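PDB 1L8Q: chromosomal replication initiator protein DnaA from Aquifex aeolicus, which probably initiates and regulates chromosomal replication by binding the origin oriC in its ATP-bound form, once per cell cycle. Local coordinates for residues A[13-17]-A[18-22]; A[164-168]-A[169-173]; A[188-191]-A[192-196]; A[138-142]-A[143-147]; A[155-158]-A[159-163]. All blocks are in the same frame, centred on the assembly; numbering follows the deposited sequence.

From the N terminus of DnaA, interaction 1 closes the turn that leads from the adenine-binding loop into helix 20-31. Interaction 4 folds the loop after strand 133-138, and interaction 5 makes the turn from helix 150-157 to the outermost strand 160-163. That strand runs on into interaction 2, the cap of helix 168-181, and interaction 3 is one stretch of helix 188-197. All five lie in series along the chain; none nests or crosses. In space, interaction 2 touches both 1 and 3, and interaction 5 touches 4 and 1, so that short-range contacts at helix and strand ends tie sheet to ADP pocket and helical lid.

Interaction 1: A[13-17]-A[18-22]; sequences FIVGE and GNRLA. With ADP (adenosine-5'-diphosphate), chain C.
The adenine pocket of the AAA+ domain is bounded here by the loop in which F13, I14 and G16 meet N19 at the start of helix 20-31. I14 reads the base with its backbone: its N donates to ADP N1 at 3.0 Å, and ADP N6 donates to I14 O at 2.7 Å. CB and CG1 of I14 also lie against ADP N1. F13 lies beneath this pair. Because its CG is anti to the backbone N (chi1 -170°), the ring swings under the exocyclic amino group, and ADP N6 sits 3.5 Å above the ring plane over its centre. The ring of H52 meets the F13 ring edge-to-face.

From the other direction comes the side chain of N19, a residue known from experiment to bind ADP. Its amide plane is turned 49° from the F13 ring, and the group lies under the loop beside the backbone of residues 14-16. E17 and G18 are the corners of a type I beta turn, in which N19 N donates to G16 O at 3.1 Å. N19 stands at the N-cap position, but its side chain makes no capping bond. Beyond the turn, a water links E17 O, at 2.8 Å, to L21 N.

On the outer side, E17 and R20 point the same way, and E17 OE2 meets the edge of the R20 guanidinium in a weak salt bridge, 3.3 Å from NH1. The stronger partner of R20 is E24. G18 also pairs through its backbone with E165, while I14 packs on K173, I174 and E177 and N19 on T170, all four on helix 168-181.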
# COMPACT_ATOMS: atom_id res chain seq x y z
N PHE A 13 -1.15 11.33 15.12
CA PHE A 13 -1.25 9.91 14.82
C PHE A 13 -2.37 9.38 15.68
O PHE A 13 -2.29 9.43 16.91
CB PHE A 13 0.06 9.18 15.15
CG PHE A 13 0.12 7.76 14.64
CD1 PHE A 13 0.54 7.48 13.34
CD2 PHE A 13 -0.22 6.70 15.47
CE1 PHE A 13 0.61 6.17 12.89
CE2 PHE A 13 -0.15 5.39 15.02
CZ PHE A 13 0.27 5.12 13.73
N ILE A 14 -3.45 8.93 15.05
CA ILE A 14 -4.55 8.34 15.79
C ILE A 14 -4.21 6.89 16.15
O ILE A 14 -3.68 6.15 15.34
CB ILE A 14 -5.86 8.41 14.99
CG1 ILE A 14 -6.10 9.85 14.52
CG2 ILE A 14 -7.04 7.93 15.83
CD1 ILE A 14 -7.39 10.04 13.77
N VAL A 15 -4.53 6.51 17.37
CA VAL A 15 -4.15 5.21 17.89
C VAL A 15 -5.35 4.29 18.07
O VAL A 15 -6.37 4.70 18.61
CB VAL A 15 -3.37 5.36 19.23
CG1 VAL A 15 -3.01 4.00 19.81
CG2 VAL A 15 -2.10 6.22 19.01
N GLY A 16 -5.21 3.07 17.56
CA GLY A 16 -6.21 2.03 17.66
C GLY A 16 -5.49 0.72 17.93
O GLY A 16 -4.25 0.67 17.93
N GLU A 17 -6.21 -0.35 18.15
CA GLU A 17 -5.49 -1.54 18.54
C GLU A 17 -4.64 -2.14 17.41
O GLU A 17 -3.86 -3.05 17.63
CB GLU A 17 -6.37 -2.56 19.29
CG GLU A 17 -6.23 -2.40 20.83
CD GLU A 17 -5.17 -3.34 21.45
OE1 GLU A 17 -4.11 -3.63 20.78
OE2 GLU A 17 -5.39 -3.81 22.60
N GLY A 18 -4.74 -1.55 16.24
CA GLY A 18 -3.99 -2.04 15.11
C GLY A 18 -2.63 -1.40 14.96
O GLY A 18 -1.80 -1.91 14.21
N ASN A 19 -2.38 -0.28 15.65
CA ASN A 19 -1.11 0.42 15.52
C ASN A 19 -0.52 0.82 16.86
O ASN A 19 0.48 1.54 16.93
CB ASN A 19 -1.25 1.65 14.61
CG ASN A 19 -2.41 2.57 15.01
OD1 ASN A 19 -2.92 3.34 14.19
ND2 ASN A 19 -2.83 2.50 16.27
N ARG A 20 -1.13 0.32 17.92
CA ARG A 20 -0.72 0.62 19.28
C ARG A 20 0.72 0.20 19.60
O ARG A 20 1.53 1.03 20.05
CB ARG A 20 -1.68 -0.04 20.26
CG ARG A 20 -1.80 0.65 21.59
CD ARG A 20 -2.69 -0.09 22.56
NE ARG A 20 -2.04 -0.22 23.86
CZ ARG A 20 -2.26 -1.21 24.72
NH1 ARG A 20 -3.13 -2.18 24.43
NH2 ARG A 20 -1.62 -1.23 25.87
N LEU A 21 1.04 -1.09 19.37
CA LEU A 21 2.40 -1.60 19.60
C LEU A 21 3.43 -0.66 18.98
O LEU A 21 4.24 -0.06 19.68
CB LEU A 21 2.57 -2.97 18.97
CG LEU A 21 3.22 -4.11 19.75
CD1 LEU A 21 3.85 -5.07 18.77
CD2 LEU A 21 4.23 -3.61 20.72
N ALA A 22 3.39 -0.54 17.66
CA ALA A 22 4.32 0.30 16.95
C ALA A 22 4.38 1.66 17.62
O ALA A 22 5.45 2.15 17.97
CB ALA A 22 3.89 0.45 15.52
PB ADP C . 2.46 3.97 4.68
O1B ADP C . 3.78 4.73 4.86
O2B ADP C . 2.30 2.78 5.58
O3B ADP C . 2.10 3.72 3.25
PA ADP C . 1.68 6.48 5.47
O1A ADP C . 2.50 6.66 6.73
O2A ADP C . 2.38 7.01 4.23
O3A ADP C . 1.33 4.94 5.22
O5' ADP C . 0.24 7.13 5.66
C5' ADP C . -0.69 7.18 4.59
C4' ADP C . -1.62 8.32 4.90
O4' ADP C . -2.55 7.94 5.93
C3' ADP C . -0.82 9.48 5.46
O3' ADP C . -1.50 10.65 5.03
C2' ADP C . -0.97 9.29 6.96
O2' ADP C . -0.81 10.46 7.74
C1' ADP C . -2.36 8.74 7.09
N9 ADP C . -2.38 7.91 8.30
C8 ADP C . -1.88 6.65 8.42
N7 ADP C . -2.06 6.19 9.69
C5 ADP C . -2.66 7.16 10.39
C6 ADP C . -3.13 7.33 11.78
N6 ADP C . -3.00 6.36 12.69
N1 ADP C . -3.71 8.50 12.11
C2 ADP C . -3.87 9.49 11.21
N3 ADP C . -3.46 9.39 9.93
C4 ADP C . -2.87 8.28 9.48
O HOH W 1 -1.11 -2.88 17.71

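Interaction 2: A[164-168]-A[169-173]; sequences IELDN and KTRFK
L166 and D167 meet the first turn of helix 168-181 on two sides, one apolar and one polar. The L166 side chain crosses those of T170 and R171 at about a right angle and forks between them: CD1 touches T170 CG2 at 3.8 Å, and CD2 rests 3.6 Å from R171 CG. L166 also touches the bound ADP, so this methyl contact joins the helix start to the nucleotide.

D167 holds its CG between the backbone N and the carbonyl carbon (chi1 77°), which turns the carboxylate back over the helix end. There OD1 takes bonds from T170 N and T170 OG1, although the modelled place of OD1 is less sure. D167 O accepts from R171 N at 3.0 Å. The helix start would probably favour the charged form of this carboxylate.

N168 and R171 run side by side, amide and guanidinium planes 73° apart. A bend at chi3 (-63°) brings the arginine back, and its NH2 meets N168 OD1 at 2.5 Å, a value to read with caution at this resolution. R171 NH1 has a second partner, L195 O of helix 188-197. With R171 replaced by an alanine, L195 O would probably lose this donor and L166 CD2 its aliphatic neighbour.

An aspartate N-cap of this kind, with a side-chain oxygen facing the amide three residues on, is a classic way to begin an alpha helix.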
# COMPACT_ATOMS: atom_id res chain seq x y z
N ILE A 164 2.21 -3.30 11.75
CA ILE A 164 1.30 -2.18 11.93
C ILE A 164 0.10 -2.33 11.01
O ILE A 164 0.22 -2.74 9.86
CB ILE A 164 2.04 -0.86 11.70
CG1 ILE A 164 1.16 0.33 12.04
CG2 ILE A 164 2.58 -0.76 10.29
CD1 ILE A 164 1.83 1.61 11.76
N GLU A 165 -1.08 -2.03 11.54
CA GLU A 165 -2.32 -2.15 10.76
C GLU A 165 -3.21 -0.94 10.95
O GLU A 165 -3.18 -0.29 11.99
CB GLU A 165 -3.12 -3.43 11.14
CG GLU A 165 -2.69 -4.70 10.42
CD GLU A 165 -3.06 -6.00 11.18
OE1 GLU A 165 -2.87 -7.10 10.60
OE2 GLU A 165 -3.55 -5.94 12.34
N LEU A 166 -3.99 -0.65 9.93
CA LEU A 166 -4.97 0.40 10.02
C LEU A 166 -6.34 -0.24 10.19
O LEU A 166 -6.99 -0.59 9.21
CB LEU A 166 -4.95 1.25 8.77
CG LEU A 166 -5.62 2.61 8.96
CD1 LEU A 166 -4.67 3.51 9.71
CD2 LEU A 166 -5.98 3.22 7.63
N ASP A 167 -6.76 -0.40 11.43
CA ASP A 167 -8.00 -1.08 11.73
C ASP A 167 -9.25 -0.22 11.52
O ASP A 167 -9.16 1.00 11.36
CB ASP A 167 -7.96 -1.64 13.16
CG ASP A 167 -8.18 -0.56 14.24
OD1 ASP A 167 -8.33 0.63 13.92
OD2 ASP A 167 -8.22 -0.83 15.46
N ASN A 168 -10.41 -0.86 11.52
CA ASN A 168 -11.68 -0.17 11.27
C ASN A 168 -11.98 0.98 12.23
O ASN A 168 -12.40 2.04 11.82
CB ASN A 168 -12.86 -1.17 11.28
CG ASN A 168 -12.83 -2.14 10.10
OD1 ASN A 168 -12.47 -1.77 8.99
ND2 ASN A 168 -13.21 -3.38 10.34
N LYS A 169 -11.76 0.77 13.52
CA LYS A 169 -12.02 1.84 14.47
C LYS A 169 -11.16 3.05 14.13
O LYS A 169 -11.60 4.19 14.29
CB LYS A 169 -11.77 1.38 15.91
CG LYS A 169 -12.22 2.40 16.94
CD LYS A 169 -12.08 1.89 18.39
CE LYS A 169 -13.03 2.66 19.36
NZ LYS A 169 -12.52 3.99 19.85
N THR A 170 -9.96 2.80 13.61
CA THR A 170 -9.04 3.86 13.27
C THR A 170 -9.43 4.62 11.98
O THR A 170 -9.51 5.85 11.99
CB THR A 170 -7.60 3.31 13.22
OG1 THR A 170 -7.20 2.96 14.55
CG2 THR A 170 -6.62 4.39 12.85
N ARG A 171 -9.70 3.90 10.90
CA ARG A 171 -10.15 4.54 9.66
C ARG A 171 -11.33 5.45 9.99
O ARG A 171 -11.37 6.60 9.58
CB ARG A 171 -10.63 3.50 8.65
CG ARG A 171 -9.58 3.02 7.70
CD ARG A 171 -10.11 2.26 6.49
NE ARG A 171 -10.80 1.04 6.89
CZ ARG A 171 -12.02 0.74 6.51
NH1 ARG A 171 -12.68 1.56 5.70
NH2 ARG A 171 -12.59 -0.39 6.92
N PHE A 172 -12.28 4.90 10.72
CA PHE A 172 -13.44 5.63 11.14
C PHE A 172 -13.05 7.00 11.69
O PHE A 172 -13.54 8.03 11.21
CB PHE A 172 -14.20 4.82 12.19
CG PHE A 172 -15.40 5.51 12.75
CD1 PHE A 172 -16.50 5.76 11.96
CD2 PHE A 172 -15.44 5.87 14.09
CE1 PHE A 172 -17.64 6.40 12.48
CE2 PHE A 172 -16.57 6.51 14.63
CZ PHE A 172 -17.67 6.77 13.82
N LYS A 173 -12.19 7.03 12.70
CA LYS A 173 -11.77 8.31 13.26
C LYS A 173 -11.10 9.16 12.18
O LYS A 173 -11.38 10.36 12.06
CB LYS A 173 -10.86 8.10 14.47
CG LYS A 173 -11.52 7.34 15.60
CD LYS A 173 -10.73 7.42 16.88
CE LYS A 173 -11.30 6.49 17.92
NZ LYS A 173 -10.37 6.37 19.09

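Interaction 3: A[188-191]-A[192-196]; sequences KEVI and DYLLE
K188 and D192, one helical turn apart, form an i to i+4 salt bridge on helix 188-197. D192 comes first. Its N donates to K188 O at 2.7 Å, and its carboxylate, with CG anti to the carbonyl carbon (chi1 -80°), turns back toward the helix start. The lysine chain runs out extended and bends only at its last torsion, which brings NZ 2.7 Å from D192 OD2 on the syn lone pair. Were an alanine to stand in place of D192, the K188 ammonium group would probably lose its mate and be freer to swing.

Y193 follows, its N bonded to E189 O at 2.7 Å while its hydroxyl is held by E223. L194 donates from N to V190 O at 2.9 Å. Its side chain lies alongside that of V190, both pointing the same way, and CD1 meets V190 CG1 at 4.0 Å. L195 N then reaches I191 O at 3.0 Å, continuing the i to i+4 pattern of the alpha helix.

I191 packs on F172 and L179 of helix 168-181, and L194 and L195 share I175 there. Y193 and L194 meet K207 of helix 201-214, whereas V190 and Y193 face F216 and L219. Helix 188-197 thus contacts helices 168-181 and 201-214 as well as helix 216-241, at the inferred start of domain IV.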
# COMPACT_ATOMS: atom_id res chain seq x y z
N LYS A 188 -24.00 10.22 8.81
CA LYS A 188 -23.87 8.77 8.91
C LYS A 188 -23.62 8.08 7.55
O LYS A 188 -22.68 7.32 7.42
CB LYS A 188 -25.09 8.16 9.62
CG LYS A 188 -24.81 6.75 10.19
CD LYS A 188 -26.06 6.12 10.86
CE LYS A 188 -25.72 4.79 11.56
NZ LYS A 188 -24.96 3.84 10.68
N GLU A 189 -24.45 8.38 6.55
CA GLU A 189 -24.34 7.71 5.25
C GLU A 189 -22.98 7.89 4.59
O GLU A 189 -22.46 6.97 3.97
CB GLU A 189 -25.42 8.17 4.29
CG GLU A 189 -26.80 8.25 4.88
CD GLU A 189 -27.15 9.65 5.32
OE1 GLU A 189 -27.09 10.58 4.47
OE2 GLU A 189 -27.49 9.82 6.52
N VAL A 190 -22.43 9.09 4.71
CA VAL A 190 -21.17 9.39 4.08
C VAL A 190 -20.08 8.63 4.80
O VAL A 190 -19.29 7.94 4.16
CB VAL A 190 -20.87 10.91 4.11
CG1 VAL A 190 -19.59 11.21 3.37
CG2 VAL A 190 -22.03 11.68 3.52
N ILE A 191 -20.07 8.75 6.13
CA ILE A 191 -19.11 8.02 6.96
C ILE A 191 -19.22 6.55 6.69
O ILE A 191 -18.21 5.89 6.47
CB ILE A 191 -19.34 8.30 8.45
CG1 ILE A 191 -19.19 9.80 8.72
CG2 ILE A 191 -18.34 7.52 9.30
CD1 ILE A 191 -19.86 10.26 9.97
N ASP A 192 -20.45 6.03 6.66
CA ASP A 192 -20.65 4.63 6.30
C ASP A 192 -20.13 4.30 4.89
O ASP A 192 -19.40 3.33 4.71
CB ASP A 192 -22.11 4.22 6.45
CG ASP A 192 -22.50 3.91 7.91
OD1 ASP A 192 -21.59 3.88 8.78
OD2 ASP A 192 -23.68 3.70 8.28
N TYR A 193 -20.48 5.12 3.91
CA TYR A 193 -20.04 4.87 2.55
C TYR A 193 -18.54 4.72 2.50
O TYR A 193 -18.03 3.86 1.79
CB TYR A 193 -20.42 6.03 1.61
CG TYR A 193 -19.79 5.89 0.24
CD1 TYR A 193 -20.39 5.13 -0.76
CD2 TYR A 193 -18.57 6.48 -0.04
CE1 TYR A 193 -19.82 5.00 -2.01
CE2 TYR A 193 -17.98 6.34 -1.29
CZ TYR A 193 -18.61 5.60 -2.27
OH TYR A 193 -18.02 5.45 -3.51
N LEU A 194 -17.85 5.58 3.22
CA LEU A 194 -16.42 5.59 3.20
C LEU A 194 -15.84 4.36 3.93
O LEU A 194 -14.83 3.79 3.48
CB LEU A 194 -15.89 6.90 3.79
CG LEU A 194 -16.27 8.13 2.97
CD1 LEU A 194 -15.99 9.41 3.72
CD2 LEU A 194 -15.58 8.13 1.59
N LEU A 195 -16.50 3.93 5.01
CA LEU A 195 -16.02 2.76 5.74
C LEU A 195 -16.02 1.55 4.84
O LEU A 195 -15.02 0.84 4.74
CB LEU A 195 -16.86 2.48 6.98
CG LEU A 195 -16.46 3.16 8.29
CD1 LEU A 195 -17.28 2.56 9.44
CD2 LEU A 195 -14.96 3.02 8.57
N GLU A 196 -17.14 1.34 4.16
CA GLU A 196 -17.28 0.20 3.28
C GLU A 196 -16.39 0.23 2.04
O GLU A 196 -16.03 -0.82 1.53
CB GLU A 196 -18.73 0.00 2.85
CG GLU A 196 -19.52 -0.98 3.72
CD GLU A 196 -18.99 -2.43 3.66
OE1 GLU A 196 -17.89 -2.67 3.10
OE2 GLU A 196 -19.67 -3.34 4.19

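Interaction 4: A[138-142]-A[143-147]; sequences SDRHP and QKLDG
P142 and L145 close a backbone turn, L145 N donating to P142 O at 2.8 Å, at the short 3-10 segment after strand 133-138 of the AAA+ sheet, a place consistent with the sensor 1 region of this fold. A turn from H141 to K144 overlaps it, though the placing of K144 N is less sure. L145 is itself the centre of an inverse gamma turn, closed by D146 N on K144 O.

The L145 side chain tucks beneath, with CD1 lying 3.8 Å from P142 CA. The other branch, CD2, approaches R140 CG at 3.9 Å and S138 OG at 4.0 Å. Around it, V107 and F41 also meet L145, so the leucine faces inward. R140 crosses K144 obliquely, and its guanidinium turns to D139, where NH2 and OD2 form a salt bridge at 2.8 Å. S138 OG, carried anti to the backbone N (chi1 165°), donates to R140 O on a lone pair in the carbonyl plane, which pins the strand end to the loop.

H141 lies alongside Q143, pointing the same way, and its ring meets that of Y43 edge-to-face. Its ND1 serves as acceptor: Q143 N donates to it at 3.0 Å, close to the imidazole plane.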
# COMPACT_ATOMS: atom_id res chain seq x y z
N SER A 138 9.17 -1.22 6.58
CA SER A 138 9.12 -2.09 5.42
C SER A 138 7.70 -2.51 5.18
O SER A 138 6.86 -2.37 6.06
CB SER A 138 9.98 -3.31 5.62
OG SER A 138 9.65 -4.30 4.65
N ASP A 139 7.42 -3.01 3.99
CA ASP A 139 6.08 -3.46 3.71
C ASP A 139 5.97 -4.93 4.03
O ASP A 139 4.93 -5.54 3.86
CB ASP A 139 5.69 -3.20 2.23
CG ASP A 139 6.47 -4.06 1.27
OD1 ASP A 139 7.56 -4.54 1.64
OD2 ASP A 139 6.09 -4.33 0.11
N ARG A 140 7.06 -5.52 4.49
CA ARG A 140 7.03 -6.93 4.80
C ARG A 140 8.02 -7.27 5.88
O ARG A 140 8.98 -6.53 6.10
CB ARG A 140 7.30 -7.76 3.54
CG ARG A 140 8.69 -7.60 2.99
CD ARG A 140 8.81 -7.97 1.55
NE ARG A 140 7.79 -7.32 0.75
CZ ARG A 140 7.70 -7.41 -0.57
NH1 ARG A 140 8.57 -8.12 -1.26
NH2 ARG A 140 6.72 -6.77 -1.20
N HIS A 141 7.75 -8.36 6.57
CA HIS A 141 8.60 -8.88 7.65
C HIS A 141 10.00 -9.15 7.12
O HIS A 141 10.14 -9.53 5.98
CB HIS A 141 7.96 -10.19 8.15
CG HIS A 141 8.53 -10.69 9.44
ND1 HIS A 141 9.71 -11.41 9.51
CD2 HIS A 141 8.07 -10.58 10.71
CE1 HIS A 141 9.96 -11.70 10.77
NE2 HIS A 141 8.99 -11.21 11.52
N PRO A 142 11.03 -8.95 7.93
CA PRO A 142 12.40 -9.26 7.48
C PRO A 142 12.52 -10.65 6.85
O PRO A 142 13.19 -10.78 5.83
CB PRO A 142 13.22 -9.15 8.75
CG PRO A 142 12.44 -8.13 9.58
CD PRO A 142 10.99 -8.38 9.28
N GLN A 143 11.86 -11.66 7.41
CA GLN A 143 11.93 -13.02 6.87
C GLN A 143 11.44 -13.08 5.42
O GLN A 143 11.58 -14.10 4.78
CB GLN A 143 11.09 -14.01 7.72
CG GLN A 143 11.73 -14.44 9.06
CD GLN A 143 13.15 -15.01 8.90
OE1 GLN A 143 13.32 -16.18 8.51
NE2 GLN A 143 14.18 -14.19 9.21
N LYS A 144 10.84 -12.01 4.94
CA LYS A 144 10.31 -11.99 3.59
C LYS A 144 11.11 -11.07 2.69
O LYS A 144 10.79 -10.89 1.52
CB LYS A 144 8.86 -11.58 3.58
CG LYS A 144 7.98 -12.50 4.42
CD LYS A 144 6.61 -12.69 3.79
CE LYS A 144 5.63 -13.33 4.77
NZ LYS A 144 4.90 -12.31 5.60
N LEU A 145 12.15 -10.48 3.25
CA LEU A 145 13.05 -9.67 2.47
C LEU A 145 13.98 -10.54 1.59
O LEU A 145 15.13 -10.79 1.95
CB LEU A 145 13.88 -8.75 3.37
CG LEU A 145 13.12 -7.64 4.09
CD1 LEU A 145 14.02 -6.84 5.02
CD2 LEU A 145 12.44 -6.71 3.09
N ASP A 146 13.48 -11.00 0.46
CA ASP A 146 14.35 -11.65 -0.51
C ASP A 146 15.30 -10.60 -1.06
O ASP A 146 14.93 -9.43 -1.21
CB ASP A 146 13.55 -12.23 -1.67
CG ASP A 146 12.88 -13.54 -1.30
OD1 ASP A 146 11.84 -13.50 -0.59
OD2 ASP A 146 13.32 -14.66 -1.68
N GLY A 147 16.53 -10.99 -1.33
CA GLY A 147 17.50 -10.08 -1.89
C GLY A 147 18.22 -9.19 -0.90
O GLY A 147 19.08 -8.41 -1.31
O HOH W 2 4.60 -9.31 6.26

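Interaction 5: A[155-158]-A[159-163]; sequences RFEG and GILVE
F156 and E157 meet G159 and L161 where helix 150-157 gives way to strand 160-163, the last step of a beta-alpha-beta crossover in the parallel sheet. The connection leaves strand 133-138, climbs through the helix and returns beyond strand 40-43, which lies between the two.

Backbone hydrogen bonds make the turn. G158 N donates to R155 O at 2.9 Å, and one step on, G159 N donates to F156 O at 3.0 Å. The second bond closes a type I beta turn with E157 and G158 at its corners. A side chain on G158 would be crowded by R155 O, so the glycine suits the tight exit. Past it, the backbone of I160 and V162 pairs with P39 and with F41 and Y43 of strand 40-43.

The apolar contact belongs to L161, which points back toward the helix end. Its CG is anti to the carbonyl carbon (chi1 -83°), beside the backbone N, and the two methyls then meet different partners. CD2 lies 3.8 Å from the aliphatic CG of E157, the two chains crossing at a slant. The F156 ring leads away from G159 and L161, to F120 and F41.

The polar end of E157 turns to the preceding loop, where OE2 accepts from Q143 NE2 and where H141 and P142 pack against L161. The second methyl of L161, CD1, sits 3.4 Å from F156 O, the same carbonyl oxygen that receives G159 N.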
# COMPACT_ATOMS: atom_id res chain seq x y z
N ARG A 155 20.62 -8.86 12.04
CA ARG A 155 20.70 -7.62 12.78
C ARG A 155 19.30 -7.05 13.06
O ARG A 155 18.98 -6.71 14.19
CB ARG A 155 21.60 -6.61 12.06
CG ARG A 155 23.06 -7.00 12.11
CD ARG A 155 23.83 -6.33 13.24
NE ARG A 155 25.25 -6.68 13.25
CZ ARG A 155 26.17 -5.94 13.85
NH1 ARG A 155 25.80 -4.82 14.48
NH2 ARG A 155 27.45 -6.31 13.83
N PHE A 156 18.47 -6.96 12.04
CA PHE A 156 17.14 -6.43 12.26
C PHE A 156 16.47 -7.30 13.33
O PHE A 156 15.75 -6.82 14.20
CB PHE A 156 16.29 -6.49 10.98
CG PHE A 156 16.86 -5.71 9.81
CD1 PHE A 156 17.84 -4.75 9.99
CD2 PHE A 156 16.39 -5.95 8.53
CE1 PHE A 156 18.33 -4.03 8.91
CE2 PHE A 156 16.88 -5.23 7.45
CZ PHE A 156 17.86 -4.27 7.64
N GLU A 157 16.72 -8.59 13.27
CA GLU A 157 16.00 -9.47 14.14
C GLU A 157 16.50 -9.43 15.57
O GLU A 157 15.88 -9.99 16.48
CB GLU A 157 15.93 -10.87 13.57
CG GLU A 157 14.73 -11.02 12.67
CD GLU A 157 14.80 -12.23 11.78
OE1 GLU A 157 15.65 -13.11 12.05
OE2 GLU A 157 14.01 -12.29 10.80
N GLY A 158 17.61 -8.73 15.77
CA GLY A 158 18.14 -8.55 17.09
C GLY A 158 17.38 -7.45 17.81
O GLY A 158 17.48 -7.28 19.02
N GLY A 159 16.60 -6.68 17.07
CA GLY A 159 15.88 -5.58 17.69
C GLY A 159 14.44 -5.89 18.06
O GLY A 159 14.14 -6.91 18.67
N ILE A 160 13.55 -4.97 17.69
CA ILE A 160 12.12 -5.18 17.90
C ILE A 160 11.34 -5.02 16.60
O ILE A 160 11.43 -4.01 15.91
CB ILE A 160 11.56 -4.26 19.02
CG1 ILE A 160 10.06 -4.52 19.21
CG2 ILE A 160 11.83 -2.80 18.73
CD1 ILE A 160 9.56 -4.24 20.63
N LEU A 161 10.59 -6.06 16.26
CA LEU A 161 9.79 -6.08 15.04
C LEU A 161 8.34 -5.90 15.39
O LEU A 161 7.81 -6.66 16.18
CB LEU A 161 9.94 -7.44 14.35
CG LEU A 161 11.15 -7.67 13.47
CD1 LEU A 161 12.36 -6.95 13.99
CD2 LEU A 161 11.42 -9.18 13.29
N VAL A 162 7.69 -4.92 14.80
CA VAL A 162 6.28 -4.71 15.09
C VAL A 162 5.44 -4.47 13.84
O VAL A 162 5.69 -3.56 13.06
CB VAL A 162 6.07 -3.56 16.09
CG1 VAL A 162 7.07 -3.65 17.21
CG2 VAL A 162 6.23 -2.27 15.41
N GLU A 163 4.44 -5.31 13.65
CA GLU A 163 3.53 -5.19 12.54
C GLU A 163 2.58 -4.02 12.79
O GLU A 163 2.18 -3.79 13.90
CB GLU A 163 2.73 -6.49 12.42
CG GLU A 163 1.81 -6.58 11.23
CD GLU A 163 1.29 -7.99 11.04
OE1 GLU A 163 1.39 -8.79 12.01
OE2 GLU A 163 0.80 -8.31 9.92